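Local coordinates for protein CEP104 (Gallus gallus, PDB 5JO8) that is a centriolar protein whose TOG domain, a stack of helices, probably binds tubulin or microtubules, at residues E24-K29 with A44-A49; L90-I95 with V132-P137. All blocks are in the same frame, centred on the assembly; numbering follows the deposited sequence.

Contact 1. Residues E24-K29 with A44-A49; sequences EPLSEK and ALVSGA
Leu26 and Ser47 bring their CA atoms to 5.8 Å where the extended chain of Glu24-Ser27, its backbone close to a polyproline conformation, runs past the last turns of helix 43-49. No direct hydrogen bond joins the two segments, and two waters mediate instead. One donates both its protons, to Glu24 O at 2.7 Å and to Ser47 O at 2.6 Å, which bridges the loop to the helix backbone. The other accepts from Leu26 N and donates to Ser47 OG, each bond 2.8 Å. That hydroxyl sits beside its own backbone N (chi1 -64°), from where it also bonds to Glu43 O one turn back; water and carbonyl together hold its rotation.

Beyond the water bridges the Leu26 side chain leans on the helix. Leu26 CG comes to 3.4 Å from Ser47 OG, while Leu26 CD1 reaches Val46 CG1 at 3.9 Å, the two apolar side chains crossing nearly at right angles. The carboxylate of Glu24 extends the tether beyond the helix end, OE1 bonding to Lys52 N and OE2 to Ser51 OG. Ser27 then serves as N-cap of helix 28-33, its OG bonded to Ala30 N. The contact fastens the N-terminal segment onto the short helices that open the all-helical TOG domain. Leu26 and Val46 both pack on Ile38 of helix 35-41, whereas Leu45 and Ala49 pack on helices 54-69 and 77-94.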
ATOM      1  N   GLU A  24      25.815   9.799 -13.804  1.00 34.24           N
ATOM      2  CA  GLU A  24      26.041  11.237 -13.720  1.00 33.45           C
ATOM      3  C   GLU A  24      26.130  11.683 -12.261  1.00 40.01           C
ATOM      4  O   GLU A  24      25.609  11.008 -11.367  1.00 29.72           O
ATOM      5  CB  GLU A  24      24.945  12.008 -14.457  1.00 41.04           C
ATOM      6  CG  GLU A  24      23.568  11.834 -13.873  1.00 45.80           C
ATOM      7  CD  GLU A  24      22.808  10.682 -14.499  1.00 41.32           C
ATOM      8  OE1 GLU A  24      21.567  10.789 -14.601  1.00 53.95           O
ATOM      9  OE2 GLU A  24      23.438   9.675 -14.887  1.00 35.88           O
ATOM     10  N   PRO A  25      26.806  12.814 -12.009  1.00 31.98           N
ATOM     11  CA  PRO A  25      26.965  13.277 -10.630  1.00 40.88           C
ATOM     12  C   PRO A  25      25.627  13.628  -9.989  1.00 39.53           C
ATOM     13  O   PRO A  25      24.695  14.041 -10.682  1.00 32.81           O
ATOM     14  CB  PRO A  25      27.834  14.530 -10.781  1.00 36.81           C
ATOM     15  CG  PRO A  25      27.603  14.986 -12.176  1.00 32.75           C
ATOM     16  CD  PRO A  25      27.457  13.725 -12.969  1.00 37.26           C
ATOM     17  N   LEU A  26      25.544  13.434  -8.678  1.00 32.61           N
ATOM     18  CA  LEU A  26      24.367  13.801  -7.900  1.00 36.23           C
ATOM     19  C   LEU A  26      24.240  15.316  -7.811  1.00 46.20           C
ATOM     20  O   LEU A  26      25.221  16.012  -7.549  1.00 41.46           O
ATOM     21  CB  LEU A  26      24.460  13.214  -6.488  1.00 30.66           C
ATOM     22  CG  LEU A  26      24.282  11.700  -6.336  1.00 27.31           C
ATOM     23  CD1 LEU A  26      24.577  11.258  -4.916  1.00 29.05           C
ATOM     24  CD2 LEU A  26      22.870  11.291  -6.732  1.00 28.23           C
ATOM     25  N   SER A  27      23.028  15.822  -8.027  1.00 46.08           N
ATOM     26  CA  SER A  27      22.743  17.239  -7.831  1.00 51.44           C
ATOM     27  C   SER A  27      23.020  17.608  -6.382  1.00 35.43           C
ATOM     28  O   SER A  27      23.108  16.737  -5.515  1.00 50.34           O
ATOM     29  CB  SER A  27      21.280  17.542  -8.151  1.00 47.35           C
ATOM     30  OG  SER A  27      20.448  17.196  -7.056  1.00 53.24           O
ATOM     31  N   GLU A  28      23.158  18.902  -6.110  1.00 54.60           N
ATOM     32  CA  GLU A  28      23.399  19.357  -4.745  1.00 49.27           C
ATOM     33  C   GLU A  28      22.217  19.003  -3.848  1.00 41.45           C
ATOM     34  O   GLU A  28      22.388  18.699  -2.668  1.00 41.44           O
ATOM     35  CB  GLU A  28      23.653  20.865  -4.713  1.00 66.82           C
ATOM     36  CG  GLU A  28      24.942  21.291  -5.395  1.00 74.03           C
ATOM     37  CD  GLU A  28      25.141  22.794  -5.368  1.00 86.60           C
ATOM     38  OE1 GLU A  28      24.148  23.523  -5.165  1.00 85.07           O
ATOM     39  OE2 GLU A  28      26.293  23.244  -5.546  1.00 80.81           O
ATOM     40  N   LYS A  29      21.021  19.038  -4.425  1.00 56.46           N
ATOM     41  CA  LYS A  29      19.801  18.658  -3.723  1.00 52.58           C
ATOM     42  C   LYS A  29      19.897  17.206  -3.250  1.00 52.18           C
ATOM     43  O   LYS A  29      19.597  16.896  -2.097  1.00 57.96           O
ATOM     44  CB  LYS A  29      18.601  18.840  -4.655  1.00 52.02           C
ATOM     45  CG  LYS A  29      17.245  18.914  -3.970  1.00 49.66           C
ATOM     46  CD  LYS A  29      16.183  19.383  -4.959  1.00 58.20           C
ATOM     47  CE  LYS A  29      14.829  19.581  -4.294  1.00 72.19           C
ATOM     48  NZ  LYS A  29      14.214  18.295  -3.865  1.00 69.79           N
ATOM     49  N   ALA A  44      28.766   6.141  -5.186  1.00 27.78           N
ATOM     50  CA  ALA A  44      28.666   5.517  -6.507  1.00 28.90           C
ATOM     51  C   ALA A  44      27.330   4.795  -6.688  1.00 25.85           C
ATOM     52  O   ALA A  44      26.641   4.980  -7.699  1.00 26.72           O
ATOM     53  CB  ALA A  44      29.831   4.556  -6.742  1.00 27.31           C
ATOM     54  N   LEU A  45      26.957   3.991  -5.696  1.00 25.64           N
ATOM     55  CA  LEU A  45      25.691   3.274  -5.749  1.00 26.28           C
ATOM     56  C   LEU A  45      24.522   4.251  -5.781  1.00 22.12           C
ATOM     57  O   LEU A  45      23.596   4.083  -6.576  1.00 21.99           O
ATOM     58  CB  LEU A  45      25.550   2.304  -4.570  1.00 24.32           C
ATOM     59  CG  LEU A  45      24.308   1.404  -4.568  1.00 25.74           C
ATOM     60  CD1 LEU A  45      24.621   0.083  -3.872  1.00 25.65           C
ATOM     61  CD2 LEU A  45      23.119   2.097  -3.888  1.00 21.39           C
ATOM     62  N   VAL A  46      24.540   5.242  -4.895  1.00 23.63           N
ATOM     63  CA  VAL A  46      23.433   6.195  -4.828  1.00 21.14           C
ATOM     64  C   VAL A  46      23.316   6.990  -6.125  1.00 22.91           C
ATOM     65  O   VAL A  46      22.212   7.235  -6.622  1.00 23.21           O
ATOM     66  CB  VAL A  46      23.535   7.098  -3.578  1.00 20.00           C
ATOM     67  CG1 VAL A  46      22.484   8.198  -3.611  1.00 25.32           C
ATOM     68  CG2 VAL A  46      23.388   6.264  -2.319  1.00 22.35           C
ATOM     69  N   SER A  47      24.457   7.376  -6.693  1.00 23.22           N
ATOM     70  CA  SER A  47      24.447   8.043  -7.989  1.00 23.47           C
ATOM     71  C   SER A  47      23.769   7.170  -9.037  1.00 22.87           C
ATOM     72  O   SER A  47      23.036   7.675  -9.896  1.00 25.71           O
ATOM     73  CB  SER A  47      25.874   8.396  -8.426  1.00 25.43           C
ATOM     74  OG  SER A  47      26.445   9.337  -7.528  1.00 25.89           O
ATOM     75  N   GLY A  48      24.012   5.862  -8.977  1.00 23.78           N
ATOM     76  CA  GLY A  48      23.316   4.932  -9.854  1.00 25.58           C
ATOM     77  C   GLY A  48      21.809   4.964  -9.642  1.00 24.53           C
ATOM     78  O   GLY A  48      21.038   5.038 -10.600  1.00 24.46           O
ATOM     79  N   ALA A  49      21.383   4.918  -8.385  1.00 22.00           N
ATOM     80  CA  ALA A  49      19.952   4.964  -8.058  1.00 24.41           C
ATOM     81  C   ALA A  49      19.262   6.239  -8.558  1.00 25.28           C
ATOM     82  O   ALA A  49      18.069   6.228  -8.875  1.00 21.38           O
ATOM     83  CB  ALA A  49      19.742   4.801  -6.551  1.00 22.60           C
TER
HETATM   84  O   HOH W   1      23.090  10.118 -10.758  1.00 36.37           O
HETATM   85  O   HOH W   2      27.594  11.839  -7.705  1.00 29.95           O

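Contact 2. Residues L90-I95 with V132-P137; sequences LVRRAI and VEKTLP
Val132 O accepts two backbone bonds, from Leu136 N at 2.9 Å and Thr135 N at 3.2 Å, in the turn that carries Thr135, which meets Val91 and Ile95. The contact belongs to the layered helix pairs of a TOG domain, a HEAT-like array, and joins the end of helix 77-94 to the middle of helix 125-142. The latter is kinked at Pro137, whose ring nitrogen has no hydrogen to give to the preceding turn.

At the exposed margin Arg92 reaches across with CG anti to its backbone N (chi1 -174°) and an extended chain. Arg92 CG, CD and NE line up alongside Lys134 O, CG nearest at 3.4 Å, although no hydrogen bond forms. Farther out Lys134 bends at chi2 (-59°) and lays CD over one face of the guanidinium, 3.7 Å from Arg92 NH2. Lys134 NZ ends 4.1 Å from Arg92 NH2, so the like charges probably rely on solvent to screen them.

The inner half is apolar and buried, with Leu109 and Leu110 of helix 100-121 covering Val91 and Thr135 respectively. Thr135 turns OG1 back to Cys131 O within its own helix, leaving its methyl for the contact: Thr135 CG2 meets Val91 CG1 at 3.8 Å, and Ile95 CD1 comes in crosswise to 3.6 Å from Thr135 CB.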
ATOM      1  N   LEU A  90      15.832   4.400  -0.581  1.00 16.87           N
ATOM      2  CA  LEU A  90      15.976   4.160  -2.016  1.00 18.30           C
ATOM      3  C   LEU A  90      14.746   3.457  -2.600  1.00 19.15           C
ATOM      4  O   LEU A  90      14.330   3.770  -3.712  1.00 18.63           O
ATOM      5  CB  LEU A  90      17.261   3.378  -2.315  1.00 18.63           C
ATOM      6  CG  LEU A  90      18.534   4.147  -1.940  1.00 21.40           C
ATOM      7  CD1 LEU A  90      19.765   3.271  -2.165  1.00 22.74           C
ATOM      8  CD2 LEU A  90      18.667   5.450  -2.727  1.00 21.20           C
ATOM      9  N   VAL A  91      14.164   2.526  -1.845  1.00 17.35           N
ATOM     10  CA  VAL A  91      12.930   1.850  -2.256  1.00 16.80           C
ATOM     11  C   VAL A  91      11.814   2.858  -2.472  1.00 18.92           C
ATOM     12  O   VAL A  91      11.083   2.781  -3.462  1.00 18.03           O
ATOM     13  CB  VAL A  91      12.504   0.789  -1.231  1.00 17.04           C
ATOM     14  CG1 VAL A  91      11.080   0.298  -1.511  1.00 16.95           C
ATOM     15  CG2 VAL A  91      13.456  -0.382  -1.256  1.00 18.39           C
ATOM     16  N   ARG A  92      11.669   3.790  -1.539  1.00 17.58           N
ATOM     17  CA  ARG A  92      10.581   4.758  -1.572  1.00 18.46           C
ATOM     18  C   ARG A  92      10.647   5.589  -2.853  1.00 22.46           C
ATOM     19  O   ARG A  92       9.622   5.867  -3.483  1.00 22.71           O
ATOM     20  CB  ARG A  92      10.662   5.654  -0.337  1.00 23.58           C
ATOM     21  CG  ARG A  92       9.497   6.616  -0.157  1.00 27.52           C
ATOM     22  CD  ARG A  92       9.718   7.484   1.080  1.00 27.28           C
ATOM     23  NE  ARG A  92       8.531   8.243   1.455  1.00 54.25           N
ATOM     24  CZ  ARG A  92       8.456   9.012   2.536  1.00 57.66           C
ATOM     25  NH1 ARG A  92       7.335   9.667   2.807  1.00 52.59           N
ATOM     26  NH2 ARG A  92       9.501   9.123   3.347  1.00 55.79           N
ATOM     27  N   ARG A  93      11.861   5.968  -3.242  1.00 20.73           N
ATOM     28  CA  ARG A  93      12.078   6.689  -4.494  1.00 21.64           C
ATOM     29  C   ARG A  93      11.709   5.844  -5.705  1.00 19.10           C
ATOM     30  O   ARG A  93      11.028   6.316  -6.624  1.00 21.37           O
ATOM     31  CB  ARG A  93      13.557   7.079  -4.635  1.00 21.73           C
ATOM     32  CG  ARG A  93      14.046   8.120  -3.654  1.00 27.16           C
ATOM     33  CD  ARG A  93      15.440   8.613  -4.067  1.00 29.57           C
ATOM     34  NE  ARG A  93      15.400   9.359  -5.332  1.00 28.29           N
ATOM     35  CZ  ARG A  93      15.767   8.883  -6.519  1.00 28.12           C
ATOM     36  NH1 ARG A  93      16.230   7.642  -6.645  1.00 29.34           N
ATOM     37  NH2 ARG A  93      15.678   9.657  -7.594  1.00 31.73           N
ATOM     38  N   ALA A  94      12.177   4.602  -5.713  1.00 17.94           N
ATOM     39  CA  ALA A  94      12.052   3.737  -6.885  1.00 17.51           C
ATOM     40  C   ALA A  94      10.635   3.198  -7.110  1.00 18.05           C
ATOM     41  O   ALA A  94      10.298   2.757  -8.216  1.00 20.18           O
ATOM     42  CB  ALA A  94      13.057   2.608  -6.812  1.00 18.72           C
ATOM     43  N   ILE A  95       9.808   3.256  -6.070  1.00 19.75           N
ATOM     44  CA  ILE A  95       8.397   2.891  -6.181  1.00 18.42           C
ATOM     45  C   ILE A  95       7.693   3.829  -7.154  1.00 22.36           C
ATOM     46  O   ILE A  95       6.699   3.443  -7.774  1.00 20.33           O
ATOM     47  CB  ILE A  95       7.731   2.814  -4.784  1.00 17.90           C
ATOM     48  CG1 ILE A  95       8.053   1.470  -4.141  1.00 21.88           C
ATOM     49  CG2 ILE A  95       6.214   2.984  -4.860  1.00 22.14           C
ATOM     50  CD1 ILE A  95       7.743   1.414  -2.645  1.00 21.25           C
ATOM     51  N   VAL A 132       6.791  -0.682   5.966  1.00 16.79           N
ATOM     52  CA  VAL A 132       5.438  -0.594   5.409  1.00 17.17           C
ATOM     53  C   VAL A 132       4.985   0.865   5.347  1.00 17.58           C
ATOM     54  O   VAL A 132       4.492   1.321   4.315  1.00 19.09           O
ATOM     55  CB  VAL A 132       4.430  -1.459   6.189  1.00 17.01           C
ATOM     56  CG1 VAL A 132       3.025  -1.293   5.602  1.00 20.22           C
ATOM     57  CG2 VAL A 132       4.842  -2.922   6.151  1.00 19.31           C
ATOM     58  N   GLU A 133       5.159   1.616   6.429  1.00 18.62           N
ATOM     59  CA  GLU A 133       4.668   2.993   6.465  1.00 17.99           C
ATOM     60  C   GLU A 133       5.347   3.887   5.433  1.00 21.27           C
ATOM     61  O   GLU A 133       4.720   4.789   4.888  1.00 21.93           O
ATOM     62  CB  GLU A 133       4.841   3.599   7.859  1.00 23.81           C
ATOM     63  CG  GLU A 133       4.002   2.947   8.951  1.00 27.02           C
ATOM     64  CD  GLU A 133       2.510   3.259   8.835  1.00 35.86           C
ATOM     65  OE1 GLU A 133       2.129   4.091   7.989  1.00 41.54           O
ATOM     66  OE2 GLU A 133       1.720   2.675   9.604  1.00 33.84           O
ATOM     67  N   LYS A 134       6.620   3.634   5.151  1.00 18.15           N
ATOM     68  CA  LYS A 134       7.358   4.478   4.219  1.00 18.90           C
ATOM     69  C   LYS A 134       7.075   4.158   2.756  1.00 18.44           C
ATOM     70  O   LYS A 134       7.396   4.957   1.877  1.00 21.96           O
ATOM     71  CB  LYS A 134       8.869   4.395   4.483  1.00 20.70           C
ATOM     72  CG  LYS A 134       9.309   4.999   5.813  1.00 22.29           C
ATOM     73  CD  LYS A 134       8.931   6.466   5.888  1.00 30.58           C
ATOM     74  CE  LYS A 134       9.240   7.031   7.267  1.00 37.29           C
ATOM     75  NZ  LYS A 134       8.857   8.467   7.390  1.00 42.01           N
ATOM     76  N   THR A 135       6.511   2.984   2.491  1.00 16.49           N
ATOM     77  CA  THR A 135       6.329   2.535   1.114  1.00 16.31           C
ATOM     78  C   THR A 135       4.873   2.402   0.671  1.00 17.78           C
ATOM     79  O   THR A 135       4.565   2.590  -0.508  1.00 18.12           O
ATOM     80  CB  THR A 135       7.050   1.197   0.858  1.00 17.23           C
ATOM     81  OG1 THR A 135       6.489   0.177   1.693  1.00 19.63           O
ATOM     82  CG2 THR A 135       8.535   1.343   1.163  1.00 18.38           C
ATOM     83  N   LEU A 136       3.986   2.067   1.596  1.00 18.82           N
ATOM     84  CA  LEU A 136       2.584   1.869   1.227  1.00 18.02           C
ATOM     85  C   LEU A 136       1.948   3.077   0.527  1.00 19.71           C
ATOM     86  O   LEU A 136       1.217   2.887  -0.450  1.00 18.89           O
ATOM     87  CB  LEU A 136       1.761   1.427   2.443  1.00 18.78           C
ATOM     88  CG  LEU A 136       0.299   1.048   2.172  1.00 21.75           C
ATOM     89  CD1 LEU A 136       0.172  -0.027   1.082  1.00 21.74           C
ATOM     90  CD2 LEU A 136      -0.329   0.576   3.473  1.00 25.43           C
ATOM     91  N   PRO A 137       2.212   4.310   0.990  1.00 19.24           N
ATOM     92  CA  PRO A 137       1.587   5.435   0.273  1.00 22.82           C
ATOM     93  C   PRO A 137       2.012   5.520  -1.189  1.00 23.19           C
ATOM     94  O   PRO A 137       1.180   5.752  -2.075  1.00 20.96           O
ATOM     95  CB  PRO A 137       2.079   6.652   1.045  1.00 22.86           C
ATOM     96  CG  PRO A 137       2.287   6.132   2.436  1.00 21.80           C
ATOM     97  CD  PRO A 137       2.865   4.760   2.232  1.00 19.68           C
TER

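From the N terminus, contact 1 closes first: the chain passes through helices 28-33 and 35-41 and returns to its start along helix 43-49. Only after helix 54-69 does contact 2 open, on helix 77-94; it closes on helix 125-142 once the chain has gone through helix 100-121. The two loops therefore follow in series, neither nested nor crossed, with centres about 19 Å apart. They nevertheless meet directly. Leu45 CD2 packs on Leu90 CD1 at 3.9 Å, and Ala49 O probably accepts a hydrogen bond from Arg93 NH1. Helix 77-94 thus faces both ways, tying the N-terminal cluster of short helices to the next layer of the array.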